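Local coordinates for ABC-type amino acid transport system, periplasmic component (Caldanaerobacter subterraneus subsp. tengcongensis MB4, PDB 4YMX), which binds arginine between its two lobes as the substrate-binding protein of an amino acid ABC transporter, at residues E159-K162 with K163-N166; I190-E193 with D194-K198. All coordinates share one frame; numbering follows the deposited sequence.

Interaction 1. Residues E159-K162 with K163-N166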
loop_
_atom_site.group_PDB
_atom_site.type_symbol
_atom_site.label_atom_id
_atom_site.label_comp_id
_atom_site.label_asym_id
_atom_site.label_seq_id
_atom_site.Cartn_x
_atom_site.Cartn_y
_atom_site.Cartn_z
ATOM N N GLU A 159 7.973 6.270 -8.113
ATOM C CA GLU A 159 8.843 5.806 -9.196
ATOM C C GLU A 159 8.181 5.974 -10.566
ATOM O O GLU A 159 8.819 6.405 -11.537
ATOM C CB GLU A 159 9.192 4.337 -8.968
ATOM C CG GLU A 159 10.106 3.742 -10.011
ATOM C CD GLU A 159 10.380 2.270 -9.765
ATOM O OE1 GLU A 159 10.324 1.835 -8.591
ATOM O OE2 GLU A 159 10.641 1.549 -10.750
ATOM N N ALA A 160 6.896 5.640 -10.641
ATOM C CA ALA A 160 6.159 5.748 -11.894
ATOM C C ALA A 160 6.035 7.210 -12.324
ATOM O O ALA A 160 6.267 7.553 -13.494
ATOM C CB ALA A 160 4.784 5.097 -11.755
ATOM N N ALA A 161 5.685 8.077 -11.379
ATOM C CA ALA A 161 5.484 9.490 -11.699
ATOM C C ALA A 161 6.773 10.181 -12.124
ATOM O O ALA A 161 6.738 11.103 -12.948
ATOM C CB ALA A 161 4.849 10.221 -10.526
ATOM N N LYS A 162 7.907 9.732 -11.585
ATOM C CA LYS A 162 9.197 10.358 -11.894
ATOM C C LYS A 162 9.577 10.228 -13.363
ATOM O O LYS A 162 10.423 10.975 -13.856
ATOM C CB LYS A 162 10.311 9.773 -11.027
ATOM C CG LYS A 162 10.376 10.340 -9.631
ATOM C CD LYS A 162 11.499 9.667 -8.843
ATOM C CE LYS A 162 11.698 10.306 -7.481
ATOM N NZ LYS A 162 12.772 9.606 -6.718
ATOM N N LYS A 163 8.952 9.284 -14.057
ATOM C CA LYS A 163 9.253 9.045 -15.466
ATOM C C LYS A 163 8.478 9.962 -16.411
ATOM O O LYS A 163 8.761 10.009 -17.610
ATOM C CB LYS A 163 9.017 7.576 -15.811
ATOM C CG LYS A 163 10.002 6.656 -15.115
ATOM C CD LYS A 163 9.805 5.201 -15.511
ATOM C CE LYS A 163 8.588 4.608 -14.830
ATOM N NZ LYS A 163 8.384 3.180 -15.200
ATOM N N ILE A 164 7.505 10.690 -15.869
ATOM C CA ILE A 164 6.702 11.605 -16.672
ATOM C C ILE A 164 7.553 12.805 -17.072
ATOM O O ILE A 164 8.173 13.437 -16.220
ATOM C CB ILE A 164 5.469 12.083 -15.895
ATOM C CG1 ILE A 164 4.534 10.905 -15.603
ATOM C CG2 ILE A 164 4.736 13.181 -16.656
ATOM C CD1 ILE A 164 3.534 11.174 -14.480
ATOM N N PRO A 165 7.612 13.111 -18.379
ATOM C CA PRO A 165 8.445 14.235 -18.834
ATOM C C PRO A 165 8.084 15.563 -18.156
ATOM O O PRO A 165 6.906 15.934 -18.095
ATOM C CB PRO A 165 8.154 14.304 -20.337
ATOM C CG PRO A 165 7.768 12.895 -20.700
ATOM C CD PRO A 165 7.003 12.377 -19.504
ATOM N N ASN A 166 9.101 16.247 -17.629
ATOM C CA ASN A 166 8.934 17.551 -16.986
ATOM C C ASN A 166 7.931 17.561 -15.833
ATOM O O ASN A 166 7.327 18.591 -15.520
ATOM C CB ASN A 166 8.592 18.624 -18.025
ATOM C CG ASN A 166 9.679 18.775 -19.065
ATOM O OD1 ASN A 166 9.463 18.537 -20.257
ATOM N ND2 ASN A 166 10.869 19.154 -18.614
HETATM O O HOH W 1 10.415 1.928 -13.450
HETATM O O HOH W 2 10.763 12.929 -15.753
#
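K163 folds its side chain back along the outgoing helix turn and lays its aliphatic part against the backbone of E159 and A160. CG leaves anti to the carbonyl carbon, chi1 -67°, and a bend at chi3, -76°, turns the far end toward E159; CE then lies 3.8 Å from E159 O. The ammonium and the carboxylate stay apart, with K163 NZ 5.2 Å from E159 OE2, so the opposite charges are joined indirectly. One water donates to E159 OE2 at 2.7 Å and accepts from K163 NZ, bridging the two ends on the exposed side of the turn. The E159 chain is extended through chi1 and chi2, which brings its carboxylate to that water.

I164 faces the buried side. Its CB, CG1 and CD1 all pass close to A161 O, and CD1 reaches the methyl of A161, with 4.3 Å between I164 CD1 and A161 CB. The A161 methyl also packs on I149 and V151 of strand 148-152 and on L169 of strand 168-172, while I164 touches L144, so this apolar pair continues into the sheet and its loops.

Two backbone bonds accompany these side-chain contacts: K163 N to A160 O, and I164 N to A161 O at 3.0 Å with an N-H...O angle of 161°. A second water donates to K162 O and to I164 O, each at 2.7 Å, tying the two carbonyls together. The successive i to i+3 bonds, the second closing a type I beta turn from A161 to I164, are characteristic of a helix C-terminus unwinding into a turn, here between helix 156-161 and strand 168-172.

Interaction 2. Residues I190-E193 with D194-K198; sequences IVVE and DTVAK. With ARG (arginine), chain C.
E193 OE1 accepts a hydrogen bond from the alpha-amino group of the bound arginine, whose N lies 2.8 Å away, and also takes a weak hydrogen bond from Q128 NE2. The other oxygen holds a water that donates to E193 OE2 at 2.8 Å; the water's link to T195 OG1 is weak. A bend at chi2, 134°, carries the carboxylate away from the helix that follows and toward the ligand, while the backbone of the same residue serves that helix. E193 occupies the N-cap position, and its O accepts from A197 N at 2.9 Å with an N-H...O angle of 170°.

Behind this polar end, V192 turns toward the helix: its CG1 meets the methyl of A197, 3.9 Å from V192 CG1 to A197 CB, and its CG2 faces V196 CG1 at 4.2 Å. Both V192 and A197 also touch V131 of strand 128-133, so the first turn is seated on the sheet. D194 OD1 is held by Y211 OH.

Were E193 replaced by an alanine, the ligand's amino group would probably lose its carboxylate partner, and the water at OE2 its acceptor. A carboxylate hydrogen-bonded to this amino group would be expected to offset its positive charge, which suits a pocket reading the amino acid backbone of arginine.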
loop_
_atom_site.group_PDB
_atom_site.type_symbol
_atom_site.label_atom_id
_atom_site.label_comp_id
_atom_site.label_asym_id
_atom_site.label_seq_id
_atom_site.Cartn_x
_atom_site.Cartn_y
_atom_site.Cartn_z
ATOM N N ILE A 190 -3.043 12.417 -9.047
ATOM C CA ILE A 190 -2.391 11.541 -8.082
ATOM C C ILE A 190 -2.020 10.238 -8.790
ATOM O O ILE A 190 -2.775 9.760 -9.630
ATOM C CB ILE A 190 -3.356 11.174 -6.941
ATOM C CG1 ILE A 190 -3.887 12.419 -6.234
ATOM C CG2 ILE A 190 -2.696 10.222 -5.944
ATOM C CD1 ILE A 190 -5.057 12.108 -5.294
ATOM N N VAL A 191 -0.878 9.648 -8.449
ATOM C CA VAL A 191 -0.603 8.274 -8.864
ATOM C C VAL A 191 -0.655 7.380 -7.639
ATOM O O VAL A 191 0.027 7.639 -6.646
ATOM C CB VAL A 191 0.775 8.126 -9.553
ATOM C CG1 VAL A 191 1.051 6.663 -9.885
ATOM C CG2 VAL A 191 0.826 8.974 -10.819
ATOM N N VAL A 192 -1.480 6.338 -7.700
ATOM C CA VAL A 192 -1.745 5.489 -6.541
ATOM C C VAL A 192 -2.363 4.193 -7.036
ATOM O O VAL A 192 -2.820 4.131 -8.173
ATOM C CB VAL A 192 -2.670 6.227 -5.523
ATOM C CG1 VAL A 192 -4.089 6.350 -6.063
ATOM C CG2 VAL A 192 -2.663 5.546 -4.153
ATOM N N GLU A 193 -2.354 3.150 -6.209
ATOM C CA GLU A 193 -2.917 1.875 -6.616
ATOM C C GLU A 193 -4.425 1.941 -6.790
ATOM O O GLU A 193 -5.124 2.657 -6.059
ATOM C CB GLU A 193 -2.524 0.767 -5.637
ATOM C CG GLU A 193 -1.279 0.030 -6.059
ATOM C CD GLU A 193 -0.314 -0.170 -4.923
ATOM O OE1 GLU A 193 0.535 0.711 -4.702
ATOM O OE2 GLU A 193 -0.402 -1.219 -4.258
ATOM N N ASP A 194 -4.903 1.169 -7.758
ATOM C CA ASP A 194 -6.307 1.130 -8.160
ATOM C C ASP A 194 -7.260 0.853 -7.002
ATOM O O ASP A 194 -8.229 1.575 -6.790
ATOM C CB ASP A 194 -6.479 0.044 -9.232
ATOM C CG ASP A 194 -7.890 -0.018 -9.798
ATOM O OD1 ASP A 194 -8.570 1.024 -9.847
ATOM O OD2 ASP A 194 -8.307 -1.125 -10.210
ATOM N N THR A 195 -6.991 -0.199 -6.239
ATOM C CA THR A 195 -7.917 -0.574 -5.173
ATOM C C THR A 195 -7.999 0.494 -4.093
ATOM O O THR A 195 -9.053 0.712 -3.496
ATOM C CB THR A 195 -7.559 -1.918 -4.543
ATOM O OG1 THR A 195 -6.216 -1.872 -4.053
ATOM C CG2 THR A 195 -7.707 -3.033 -5.568
ATOM N N VAL A 196 -6.878 1.156 -3.838
ATOM C CA VAL A 196 -6.865 2.240 -2.867
ATOM C C VAL A 196 -7.594 3.486 -3.389
ATOM O O VAL A 196 -8.360 4.115 -2.649
ATOM C CB VAL A 196 -5.423 2.558 -2.433
ATOM C CG1 VAL A 196 -5.394 3.740 -1.486
ATOM C CG2 VAL A 196 -4.817 1.338 -1.740
ATOM N N ALA A 197 -7.365 3.832 -4.654
ATOM C CA ALA A 197 -8.125 4.914 -5.276
ATOM C C ALA A 197 -9.632 4.661 -5.174
ATOM O O ALA A 197 -10.402 5.576 -4.868
ATOM C CB ALA A 197 -7.711 5.100 -6.728
ATOM N N LYS A 198 -10.060 3.428 -5.433
ATOM C CA LYS A 198 -11.486 3.121 -5.350
ATOM C C LYS A 198 -12.023 3.369 -3.940
ATOM O O LYS A 198 -13.116 3.908 -3.760
ATOM C CB LYS A 198 -11.771 1.686 -5.803
ATOM C CG LYS A 198 -11.495 1.422 -7.274
ATOM C CD LYS A 198 -11.929 0.006 -7.626
ATOM C CE LYS A 198 -11.710 -0.307 -9.090
ATOM N NZ LYS A 198 -12.069 -1.731 -9.391
HETATM N N ARG C . 2.678 -0.667 -3.521
HETATM C CA ARG C . 3.401 0.629 -3.431
HETATM C C ARG C . 4.824 0.419 -2.945
HETATM O O ARG C . 5.195 -0.685 -2.548
HETATM C CB ARG C . 2.665 1.584 -2.490
HETATM C CG ARG C . 2.412 1.014 -1.108
HETATM C CD ARG C . 1.934 2.084 -0.139
HETATM N NE ARG C . 1.385 1.488 1.071
HETATM C CZ ARG C . 0.888 2.179 2.090
HETATM N NH1 ARG C . 0.869 3.500 2.068
HETATM N NH2 ARG C . 0.415 1.535 3.140
HETATM O OXT ARG C . 5.627 1.350 -2.945
HETATM O O HOH W 3 -2.844 -2.641 -4.054
#

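Both contacts belong to the lobe built on the mixed sheet 168-172, 148-152, 189-193, 128-133 and 207-210, and they come in series along the chain, interaction 1 before interaction 2. Their centres lie about 17 Å apart, yet they meet directly: A161 CB of interaction 1 packs on V191 CG2 of interaction 2 at 4.2 Å. Interaction 1 ends the helix between strands 148-152 and 168-172; interaction 2 joins strand 189-193, next to 148-152 in the sheet, to helix 194-201. Only interaction 2 bonds arginine through these segments, whereas the E159 side chain remains about 7 Å from it. The sheet core therefore connects a peripheral helix end with a wall of the pocket.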